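Local atomic coordinates of methionine gamma-lyase (Trichomonas vaginalis, PDB entry 1E5F), a protein that belongs to the pyridoxal-phosphate-dependent enzymes of the Cys/Met metabolism family, with four copies forming the assembly and pyridoxal-5'-phosphate bound. Residues Ala100-Ile105 with Asn147-Tyr152; Ile105-Leu110 with Phe131-Ile136; Ile163-Arg168 with His298-Lys303; Lys324-Asn329 with Ala386-Gly391. All blocks are in the same frame, centred on the assembly; numbering follows the deposited sequence. Where two conformers were deposited one is given.

Contacts 1 and 2 share strand 103-107, which lies between strands 148-154 and 128-132 in the seven-stranded sheet. Contact 2 is nested inside the chain loop closed by contact 1; their centres are about 13 Å apart, and the two touch through Tyr152 and Asp107. Contact 3 follows in the chain, its first segment leading into helix 166-174, the next element after strand 148-154. It meets contact 2 where Ile164 packs on Thr134, about 15 Å between centres. Contact 4 comes last, joining helices 319-328 and 381-393, its centre about 33 Å from contacts 2 and 3 and about 44 Å from contact 1. Strand pairing within one sheet thus combines with packing of loops and helices in one fold.

Contact 1 (Ala100-Ile105 with Asn147-Tyr152); sequences AGDHLI and NTKIVY
Ile105 and Val151 lie in the close-packed part of this parallel strand pair, where Ile105 CB rests 4.1 Å from Val151 CG2. The backbone of Ile105 bonds to both sides of that partner: its N donates to Ile150 O at 3.0 Å, and its O accepts from Tyr152 N at 2.7 Å. On the other face of the sheet, Leu104 sends CG anti to the backbone N (chi1 174°), which carries CD1 to within 3.8 Å of Ile150 CG2. Helix 86-97 covers Ile150 there. At the opposite end, His103 N to Asn147 O and Lys149 N to His103 O keep the backbones joined, and looseness is confined to exposed Gly101 and the Asp102-Lys149 side chains. Asn147 ND2 reaches Gly101 O at 2.9 Å in a nearly straight bond (171°). Lys149 crosses Asp102 at about a right angle, mostly by its aliphatic carbons; the salt bridge from Lys149 NZ to Asp102 OD1 is long at 3.9 Å, and Lys99 is that carboxylate's stronger partner. Thr148 OG1 is hydrogen-bonded to Lys145 N and sits at the edge of the His103 ring, but its 2.4 Å separation from ND1 is doubtfully short; NE2 bonds to Asp130. Such parallel strands, with helices packed on the sheet, are characteristic of the large domain of fold-type I PLP enzymes; here the Tyr152 side chain lies about 6 Å from the bound pyridoxal-5'-phosphate.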
# COMPACT_ATOMS: atom_id res chain seq x y z
N ALA A 100 -14.29 7.56 36.98
CA ALA A 100 -13.99 8.41 38.11
C ALA A 100 -14.28 7.74 39.48
O ALA A 100 -15.38 7.22 39.62
CB ALA A 100 -14.84 9.65 38.21
N GLY A 101 -13.26 7.78 40.38
CA GLY A 101 -13.66 7.03 41.60
C GLY A 101 -13.06 5.65 41.63
O GLY A 101 -12.80 5.20 42.80
N ASP A 102 -12.72 5.00 40.46
CA ASP A 102 -12.05 3.72 40.65
C ASP A 102 -10.59 3.93 41.06
O ASP A 102 -9.99 5.03 41.04
CB ASP A 102 -12.06 3.00 39.30
CG ASP A 102 -13.46 2.57 38.93
OD1 ASP A 102 -14.33 2.53 39.83
OD2 ASP A 102 -13.60 2.28 37.72
N HIS A 103 -9.97 2.76 41.39
CA HIS A 103 -8.55 2.84 41.79
C HIS A 103 -7.71 1.99 40.85
O HIS A 103 -8.20 0.91 40.47
CB HIS A 103 -8.33 2.39 43.22
CG HIS A 103 -6.91 2.35 43.70
ND1 HIS A 103 -6.48 1.15 44.35
CD2 HIS A 103 -5.94 3.26 43.82
CE1 HIS A 103 -5.20 1.39 44.72
NE2 HIS A 103 -4.84 2.68 44.39
N LEU A 104 -6.50 2.49 40.60
CA LEU A 104 -5.62 1.73 39.76
C LEU A 104 -4.24 1.47 40.39
O LEU A 104 -3.62 2.39 40.77
CB LEU A 104 -5.52 2.32 38.29
CG LEU A 104 -4.42 1.51 37.47
CD1 LEU A 104 -4.78 1.60 35.96
CD2 LEU A 104 -3.01 2.07 37.48
N ILE A 105 -3.75 0.24 40.39
CA ILE A 105 -2.41 -0.02 40.90
C ILE A 105 -1.49 -0.37 39.72
O ILE A 105 -1.79 -1.21 38.86
CB ILE A 105 -2.47 -1.29 41.83
CG1 ILE A 105 -3.14 -0.88 43.12
CG2 ILE A 105 -1.05 -1.76 42.20
CD1 ILE A 105 -3.43 -2.10 44.01
N ASN A 147 -12.15 0.03 46.02
CA ASN A 147 -12.45 0.49 44.69
C ASN A 147 -11.36 0.07 43.66
O ASN A 147 -11.35 0.57 42.51
CB ASN A 147 -12.56 2.00 44.84
CG ASN A 147 -11.34 2.74 45.34
OD1 ASN A 147 -10.53 2.29 46.13
ND2 ASN A 147 -11.15 3.99 44.86
N THR A 148 -10.39 -0.77 44.10
CA THR A 148 -9.32 -1.16 43.15
C THR A 148 -9.89 -1.93 41.96
O THR A 148 -10.58 -2.93 42.18
CB THR A 148 -8.19 -1.96 43.90
OG1 THR A 148 -7.57 -0.93 44.74
CG2 THR A 148 -7.18 -2.45 42.86
N LYS A 149 -9.58 -1.53 40.74
CA LYS A 149 -10.11 -2.31 39.57
C LYS A 149 -9.09 -2.96 38.70
O LYS A 149 -9.44 -3.90 37.96
CB LYS A 149 -10.78 -1.35 38.61
CG LYS A 149 -11.91 -0.61 39.26
CD LYS A 149 -12.95 -1.62 39.80
CE LYS A 149 -13.89 -0.63 40.63
NZ LYS A 149 -15.26 -1.14 40.68
N ILE A 150 -7.93 -2.35 38.60
CA ILE A 150 -6.87 -2.89 37.78
C ILE A 150 -5.53 -3.03 38.49
O ILE A 150 -5.22 -2.12 39.31
CB ILE A 150 -6.67 -1.84 36.62
CG1 ILE A 150 -7.92 -1.87 35.69
CG2 ILE A 150 -5.47 -2.16 35.75
CD1 ILE A 150 -7.90 -0.93 34.51
N VAL A 151 -4.85 -4.14 38.27
CA VAL A 151 -3.45 -4.16 38.69
C VAL A 151 -2.66 -4.22 37.36
O VAL A 151 -2.98 -5.15 36.62
CB VAL A 151 -3.14 -5.35 39.59
CG1 VAL A 151 -1.65 -5.54 39.87
CG2 VAL A 151 -3.82 -5.02 40.97
N TYR A 152 -1.68 -3.33 37.18
CA TYR A 152 -1.04 -3.32 35.84
C TYR A 152 0.47 -3.43 35.92
O TYR A 152 1.04 -2.73 36.76
CB TYR A 152 -1.32 -1.92 35.14
CG TYR A 152 -0.85 -1.68 33.72
CD1 TYR A 152 0.46 -1.29 33.42
CD2 TYR A 152 -1.67 -1.98 32.63
CE1 TYR A 152 0.95 -1.07 32.13
CE2 TYR A 152 -1.24 -1.79 31.31
CZ TYR A 152 0.05 -1.36 31.06
OH TYR A 152 0.52 -1.18 29.82

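Contact 2 (Ile105-Leu110 with Phe131-Ile136); sequences ISDECL and FINTAI
Phe131, Glu108 and Ile132 bury the most surface where the end of strand 103-107 meets strand 128-132. Phe131 turns the edge of its ring to this contact: Asp107 O lies in the ring plane, 3.9 Å from CD1, and Leu110 approaches at about a right angle, its CD2 standing 4.0 Å from CE1. Glu108 runs alongside the end of the partner strand, extended beyond CG, with OE2 near Asn133 CB. Its CB meets Phe131 CB; with CG between the backbone N and the carbonyl carbon (chi1 70°), that carbon lies 3.5 Å from Ile132 O, which also accepts from Glu108 N at 2.8 Å. The CB of Ile132 starts away from the other segment, yet CD1 meets Ile105 CG2 at 3.6 Å, while its N donates to Ser106 O.

Asp107 shows how one carboxylate can tie down a chain reversal. Its OD2 accepts from Thr134 OG1 (2.7 Å) through the anti lone pair and from Thr134 N (2.9 Å) from above the carboxylate plane, in the turn Asn133-Ile136. OD1 closes an Asx turn with Cys109 N and pairs with Lys162, which also bonds to Asn133. The contact closes the beta-alpha-beta unit of strand 103-107, helix 112-124 and strand 128-132: Phe131 stacks on His115 and touches Phe118 of that helix, whereas Ile132 packs against Val140 and His143 of helix 139-143.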
# COMPACT_ATOMS: atom_id res chain seq x y z
N ILE A 105 -3.75 0.24 40.39
CA ILE A 105 -2.41 -0.02 40.90
C ILE A 105 -1.49 -0.37 39.72
O ILE A 105 -1.79 -1.21 38.86
CB ILE A 105 -2.47 -1.29 41.83
CG1 ILE A 105 -3.14 -0.88 43.12
CG2 ILE A 105 -1.05 -1.76 42.20
CD1 ILE A 105 -3.43 -2.10 44.01
N SER A 106 -0.34 0.19 39.56
CA SER A 106 0.58 -0.10 38.53
C SER A 106 2.01 -0.24 39.05
O SER A 106 2.43 0.46 39.95
CB SER A 106 0.64 1.09 37.59
OG SER A 106 1.65 1.02 36.58
N ASP A 107 2.76 -0.93 38.23
CA ASP A 107 4.16 -1.09 38.56
C ASP A 107 4.71 0.27 38.17
O ASP A 107 4.13 0.90 37.30
CB ASP A 107 4.87 -2.20 37.83
CG ASP A 107 6.23 -2.50 38.49
OD1 ASP A 107 7.19 -1.79 38.15
OD2 ASP A 107 6.37 -3.38 39.33
N GLU A 108 5.56 0.71 39.08
CA GLU A 108 6.19 1.98 38.78
C GLU A 108 7.13 1.91 37.61
O GLU A 108 7.53 2.97 37.16
CB GLU A 108 6.95 2.29 40.13
CG GLU A 108 8.15 1.34 40.37
CD GLU A 108 8.93 1.71 41.66
OE1 GLU A 108 8.84 2.82 42.21
OE2 GLU A 108 9.73 0.90 42.16
N CYS A 109 7.71 0.75 37.22
CA CYS A 109 8.62 0.82 36.09
C CYS A 109 7.84 0.42 34.84
O CYS A 109 7.71 -0.83 34.58
CB CYS A 109 9.87 -0.01 36.29
SG CYS A 109 11.08 0.14 34.94
N LEU A 110 7.49 1.33 34.01
CA LEU A 110 6.66 1.27 32.83
C LEU A 110 7.37 2.05 31.70
O LEU A 110 8.22 2.96 31.83
CB LEU A 110 5.43 2.12 33.18
CG LEU A 110 4.07 1.58 33.51
CD1 LEU A 110 4.20 0.12 34.05
CD2 LEU A 110 3.32 2.36 34.55
N PHE A 131 1.67 3.96 42.00
CA PHE A 131 2.76 3.33 41.39
C PHE A 131 3.59 2.62 42.43
O PHE A 131 3.92 3.29 43.45
CB PHE A 131 3.65 4.43 40.82
CG PHE A 131 3.04 5.10 39.59
CD1 PHE A 131 2.90 4.43 38.39
CD2 PHE A 131 2.59 6.42 39.71
CE1 PHE A 131 2.38 5.13 37.32
CE2 PHE A 131 2.21 7.14 38.62
CZ PHE A 131 2.01 6.45 37.40
N ILE A 132 3.69 1.29 42.37
CA ILE A 132 4.45 0.54 43.38
C ILE A 132 5.45 -0.42 42.81
O ILE A 132 5.51 -0.61 41.59
CB ILE A 132 3.46 -0.33 44.22
CG1 ILE A 132 2.79 -1.40 43.47
CG2 ILE A 132 2.44 0.66 44.89
CD1 ILE A 132 1.98 -2.55 44.07
N ASN A 133 6.25 -1.15 43.62
CA ASN A 133 7.10 -2.19 42.99
C ASN A 133 6.32 -3.48 43.09
O ASN A 133 6.23 -4.09 44.18
CB ASN A 133 8.49 -2.21 43.66
CG ASN A 133 9.39 -3.24 42.97
OD1 ASN A 133 8.96 -4.00 42.14
ND2 ASN A 133 10.69 -3.24 43.21
N THR A 134 5.60 -3.94 42.03
CA THR A 134 4.80 -5.15 42.14
C THR A 134 5.77 -6.32 42.21
O THR A 134 5.36 -7.40 42.55
CB THR A 134 3.82 -5.36 40.98
OG1 THR A 134 4.62 -5.42 39.80
CG2 THR A 134 2.86 -4.15 40.83
N ALA A 135 7.03 -6.23 41.88
CA ALA A 135 8.03 -7.26 42.09
C ALA A 135 8.35 -7.57 43.56
O ALA A 135 8.71 -8.71 43.88
CB ALA A 135 9.34 -6.90 41.40
N ILE A 136 8.00 -6.76 44.52
CA ILE A 136 8.19 -7.06 45.97
C ILE A 136 7.02 -7.74 46.64
O ILE A 136 5.92 -7.21 46.78
CB ILE A 136 8.38 -5.70 46.68
CG1 ILE A 136 9.51 -4.85 46.07
CG2 ILE A 136 8.66 -5.98 48.16
CD1 ILE A 136 10.81 -5.58 45.75

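Contact 3 (Ile163-Arg168 with His298-Lys303); sequences IIDMER and HDIAKK. With SO4 (sulfate ion), chain E.
Ile163 and Ile300 supply most of the apolar contact, their side chains sliding past each other in opposite directions. The CG2 methyl of Ile163 comes within 3.4 Å of Ile300 CG2, tighter than usual van der Waals contact, and also lies 4.1 Å from Ala301 CB. In both isoleucines CG2 is anti to the backbone N, and this brings the two branch methyls into direct contact. Ile300 CG2 continues onto the backbone of the loop, 3.8 Å from Asp165 CA, while the rest of Ile300 crosses the Asp165 side chain at about a right angle.

Polar bonds act within each segment or through neighbours. Asp165 caps the helix that follows it: OD1 accepts from Arg168 N at 3.2 Å, with the donor well above the carboxylate plane, 63° out of it. The amide of Gln304, in the same helix as Ile300, grips the loop twice, giving NE2 to Ile164 O and taking Met166 N on OE1. It thus adds two hydrogen bonds between the helix and the loop beside the apolar contact.

The sulfate site lies at the far side of helix 298-304. His298 NE2 donates in the ring plane to O2 of a sulfate ion at 3.0 Å, a bent bond (130°), and Tyr308 OH binds the same ion, which probably came from the crystallisation liquor; His298 ND1 is held by Pro290 O. Taken together, the arrangement is that of a strand-to-helix loop ending in an N-cap, packed on a short helix through Ile163, Ile300 and Ala301.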
# COMPACT_ATOMS: atom_id res chain seq x y z
N ILE A 163 12.18 -8.45 36.50
CA ILE A 163 11.20 -9.51 36.29
C ILE A 163 10.12 -9.43 37.35
O ILE A 163 10.48 -9.31 38.50
CB ILE A 163 11.93 -10.88 36.32
CG1 ILE A 163 13.07 -10.71 35.33
CG2 ILE A 163 11.04 -12.06 36.02
CD1 ILE A 163 12.68 -10.56 33.89
N ILE A 164 8.86 -9.69 37.02
CA ILE A 164 7.82 -9.58 37.95
C ILE A 164 7.15 -10.94 37.97
O ILE A 164 6.88 -11.51 36.92
CB ILE A 164 6.76 -8.58 37.61
CG1 ILE A 164 7.27 -7.15 37.75
CG2 ILE A 164 5.51 -8.89 38.54
CD1 ILE A 164 6.34 -6.30 36.90
N ASP A 165 6.93 -11.47 39.16
CA ASP A 165 6.31 -12.77 39.34
C ASP A 165 4.77 -12.71 39.17
O ASP A 165 4.04 -12.46 40.13
CB ASP A 165 6.64 -13.21 40.79
CG ASP A 165 6.17 -14.59 41.05
OD1 ASP A 165 5.28 -15.07 40.39
OD2 ASP A 165 6.74 -15.15 42.05
N MET A 166 4.32 -13.05 38.00
CA MET A 166 2.99 -12.88 37.47
C MET A 166 1.98 -13.64 38.33
O MET A 166 1.01 -12.99 38.71
CB MET A 166 2.81 -13.34 36.00
CG MET A 166 3.17 -12.05 35.16
SD MET A 166 3.20 -12.24 33.37
CE MET A 166 4.09 -13.67 33.03
N GLU A 167 2.39 -14.81 38.64
CA GLU A 167 1.53 -15.68 39.37
C GLU A 167 1.27 -15.16 40.77
O GLU A 167 0.12 -15.12 41.16
CB GLU A 167 2.04 -17.10 39.44
CG GLU A 167 0.84 -17.92 40.01
CD GLU A 167 1.18 -19.37 39.90
OE1 GLU A 167 2.32 -19.80 39.59
OE2 GLU A 167 0.24 -20.18 40.09
N ARG A 168 2.25 -14.48 41.34
CA ARG A 168 2.16 -13.98 42.67
C ARG A 168 1.34 -12.68 42.67
O ARG A 168 0.55 -12.58 43.58
CB ARG A 168 3.49 -13.60 43.38
N HIS A 298 15.75 -14.62 37.80
CA HIS A 298 16.11 -15.54 36.72
C HIS A 298 15.32 -16.86 36.77
O HIS A 298 14.87 -17.29 35.70
CB HIS A 298 17.61 -15.92 36.64
CG HIS A 298 17.88 -16.87 35.51
ND1 HIS A 298 17.94 -16.43 34.21
CD2 HIS A 298 18.10 -18.28 35.50
CE1 HIS A 298 18.05 -17.55 33.46
NE2 HIS A 298 18.23 -18.66 34.18
N ASP A 299 15.07 -17.42 37.94
CA ASP A 299 14.14 -18.52 38.04
C ASP A 299 12.70 -18.17 37.65
O ASP A 299 11.99 -19.01 37.09
CB ASP A 299 14.16 -18.86 39.53
CG ASP A 299 15.56 -19.42 39.81
OD1 ASP A 299 15.86 -19.41 41.05
OD2 ASP A 299 16.22 -19.82 38.82
N ILE A 300 12.26 -17.00 37.99
CA ILE A 300 10.91 -16.53 37.62
C ILE A 300 10.90 -16.27 36.11
O ILE A 300 10.02 -16.76 35.40
CB ILE A 300 10.46 -15.25 38.31
CG1 ILE A 300 10.09 -15.62 39.77
CG2 ILE A 300 9.32 -14.39 37.78
CD1 ILE A 300 10.67 -14.34 40.49
N ALA A 301 12.02 -15.78 35.58
CA ALA A 301 12.12 -15.36 34.16
C ALA A 301 12.04 -16.69 33.42
O ALA A 301 11.31 -16.81 32.48
CB ALA A 301 13.39 -14.61 33.81
N LYS A 302 12.75 -17.66 33.98
CA LYS A 302 12.82 -18.98 33.46
C LYS A 302 11.45 -19.67 33.51
O LYS A 302 11.05 -20.22 32.48
CB LYS A 302 13.85 -19.85 34.13
CG LYS A 302 14.23 -21.20 33.57
CD LYS A 302 15.30 -21.74 34.56
CE LYS A 302 16.08 -22.84 33.83
NZ LYS A 302 16.65 -23.83 34.80
N LYS A 303 10.65 -19.53 34.55
CA LYS A 303 9.35 -20.22 34.49
C LYS A 303 8.45 -19.48 33.49
O LYS A 303 7.62 -20.11 32.86
CB LYS A 303 8.69 -20.20 35.86
S SO4 E . 18.53 -21.66 31.29
O1 SO4 E . 19.38 -21.98 30.12
O2 SO4 E . 18.78 -20.27 31.77
O3 SO4 E . 18.88 -22.55 32.46
O4 SO4 E . 17.08 -21.76 30.85

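Contact 4 (Lys324-Asn329 with Ala386-Gly391); sequences KKLLDN and ADFKQG
Leu326 lies across the backbone of Gly391, joining helices 319-328 and 381-393 in a helix-helix packing of the C-terminal part of the PLP-enzyme fold. With CG anti to the backbone N (chi1 174°), the leucine brings CD1 to 3.6 Å from Gly391 C, and the absence of a side chain at Gly391 goes with a close backbone approach, the CA atoms of Leu326 and Gly391 being 5.3 Å apart. The other branch, CD2, comes to the edge of the Phe388 ring, near its plane, at 4.5 Å from CE1, a loose contact. Phe388 also packs against Val274 and Leu278 of helix 260-279, and Leu374 and Ile346 of the five-stranded sheet.

The polar side of the contact rests on Gln390. Gln390 bends about its CB-CG bond (chi2 86°), bringing its amide toward the neighbouring helix. Its NE2 serves two acceptors lying near the amide plane, Asn329 O across the contact and Asp387 OD1 in its own helix. That aspartate is itself anchored, for OD1 accepts from Lys331 N and OD2 from the N of Leu332 and Ile333, which pins the chain just after Asn329. Asp328 nearby turns instead to a second subunit, where OD1 accepts from Cys40 N of that subunit. The bond from Gln390 NE2 to Asn329 O is short at 2.6 Å and almost straight, with 175° at the hydrogen.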
# COMPACT_ATOMS: atom_id res chain seq x y z
N LYS A 324 26.58 8.70 25.70
CA LYS A 324 26.56 9.49 24.52
C LYS A 324 27.72 9.20 23.54
O LYS A 324 27.47 9.07 22.33
CB LYS A 324 26.54 10.95 24.81
CG LYS A 324 25.35 11.47 25.54
CD LYS A 324 25.21 12.98 25.41
CE LYS A 324 26.00 13.81 26.45
NZ LYS A 324 26.21 15.20 25.85
N LYS A 325 28.93 9.04 24.06
CA LYS A 325 30.08 8.79 23.25
C LYS A 325 29.87 7.45 22.60
O LYS A 325 30.33 7.30 21.46
CB LYS A 325 31.48 8.89 23.86
N LEU A 326 29.58 6.39 23.34
CA LEU A 326 29.42 5.08 22.76
C LEU A 326 28.28 5.10 21.69
O LEU A 326 28.56 4.57 20.63
CB LEU A 326 28.97 4.05 23.78
CG LEU A 326 28.63 2.65 23.20
CD1 LEU A 326 29.88 1.92 22.67
CD2 LEU A 326 28.05 1.80 24.39
N LEU A 327 27.09 5.68 21.95
CA LEU A 327 25.97 5.69 21.07
C LEU A 327 26.23 6.60 19.83
O LEU A 327 25.96 6.02 18.79
CB LEU A 327 24.58 6.02 21.54
CG LEU A 327 24.02 5.25 22.71
CD1 LEU A 327 22.50 5.36 22.85
CD2 LEU A 327 24.64 3.88 22.95
N ASP A 328 27.10 7.63 19.97
CA ASP A 328 27.48 8.38 18.82
C ASP A 328 28.58 7.66 18.05
O ASP A 328 28.67 8.14 16.90
CB ASP A 328 27.94 9.79 19.13
CG ASP A 328 26.81 10.54 19.81
OD1 ASP A 328 25.63 10.16 19.87
OD2 ASP A 328 27.11 11.57 20.45
N ASN A 329 29.19 6.54 18.42
CA ASN A 329 30.24 6.02 17.45
C ASN A 329 29.98 4.61 16.91
O ASN A 329 30.74 3.74 16.36
CB ASN A 329 31.53 6.20 18.27
CG ASN A 329 31.95 7.67 18.40
OD1 ASN A 329 32.02 8.51 17.42
ND2 ASN A 329 32.04 8.15 19.66
N ALA A 386 31.42 -6.81 17.31
CA ALA A 386 32.53 -5.96 16.84
C ALA A 386 32.15 -4.50 16.84
O ALA A 386 33.03 -3.58 17.08
CB ALA A 386 33.06 -6.37 15.44
N ASP A 387 30.86 -4.17 16.55
CA ASP A 387 30.52 -2.72 16.65
C ASP A 387 30.68 -2.32 18.12
O ASP A 387 30.91 -1.09 18.46
CB ASP A 387 29.08 -2.48 16.13
CG ASP A 387 28.59 -1.19 15.78
OD1 ASP A 387 29.38 -0.23 15.46
OD2 ASP A 387 27.35 -0.92 15.91
N PHE A 388 30.17 -3.20 19.03
CA PHE A 388 30.31 -2.68 20.40
C PHE A 388 31.80 -2.58 20.81
O PHE A 388 32.17 -1.64 21.54
CB PHE A 388 29.57 -3.52 21.33
CG PHE A 388 28.11 -3.20 21.49
CD1 PHE A 388 27.72 -1.97 21.93
CD2 PHE A 388 27.15 -4.19 21.25
CE1 PHE A 388 26.36 -1.73 22.19
CE2 PHE A 388 25.83 -3.90 21.48
CZ PHE A 388 25.40 -2.68 21.95
N LYS A 389 32.61 -3.57 20.42
CA LYS A 389 34.01 -3.53 20.70
C LYS A 389 34.71 -2.22 20.23
O LYS A 389 35.32 -1.55 21.09
CB LYS A 389 34.80 -4.66 20.06
CG LYS A 389 36.30 -4.47 20.35
CD LYS A 389 37.06 -5.75 20.11
CE LYS A 389 38.60 -5.44 20.24
NZ LYS A 389 39.28 -6.72 20.64
N GLN A 390 34.53 -1.71 19.05
CA GLN A 390 35.21 -0.55 18.63
C GLN A 390 34.62 0.59 19.39
O GLN A 390 35.38 1.50 19.75
CB GLN A 390 35.16 -0.28 17.10
CG GLN A 390 33.83 -0.09 16.42
CD GLN A 390 33.15 1.25 16.37
OE1 GLN A 390 33.82 2.26 16.43
NE2 GLN A 390 31.82 1.43 16.32
N GLY A 391 33.30 0.65 19.59
CA GLY A 391 32.75 1.87 20.21
C GLY A 391 33.30 1.93 21.65
O GLY A 391 33.49 3.03 22.20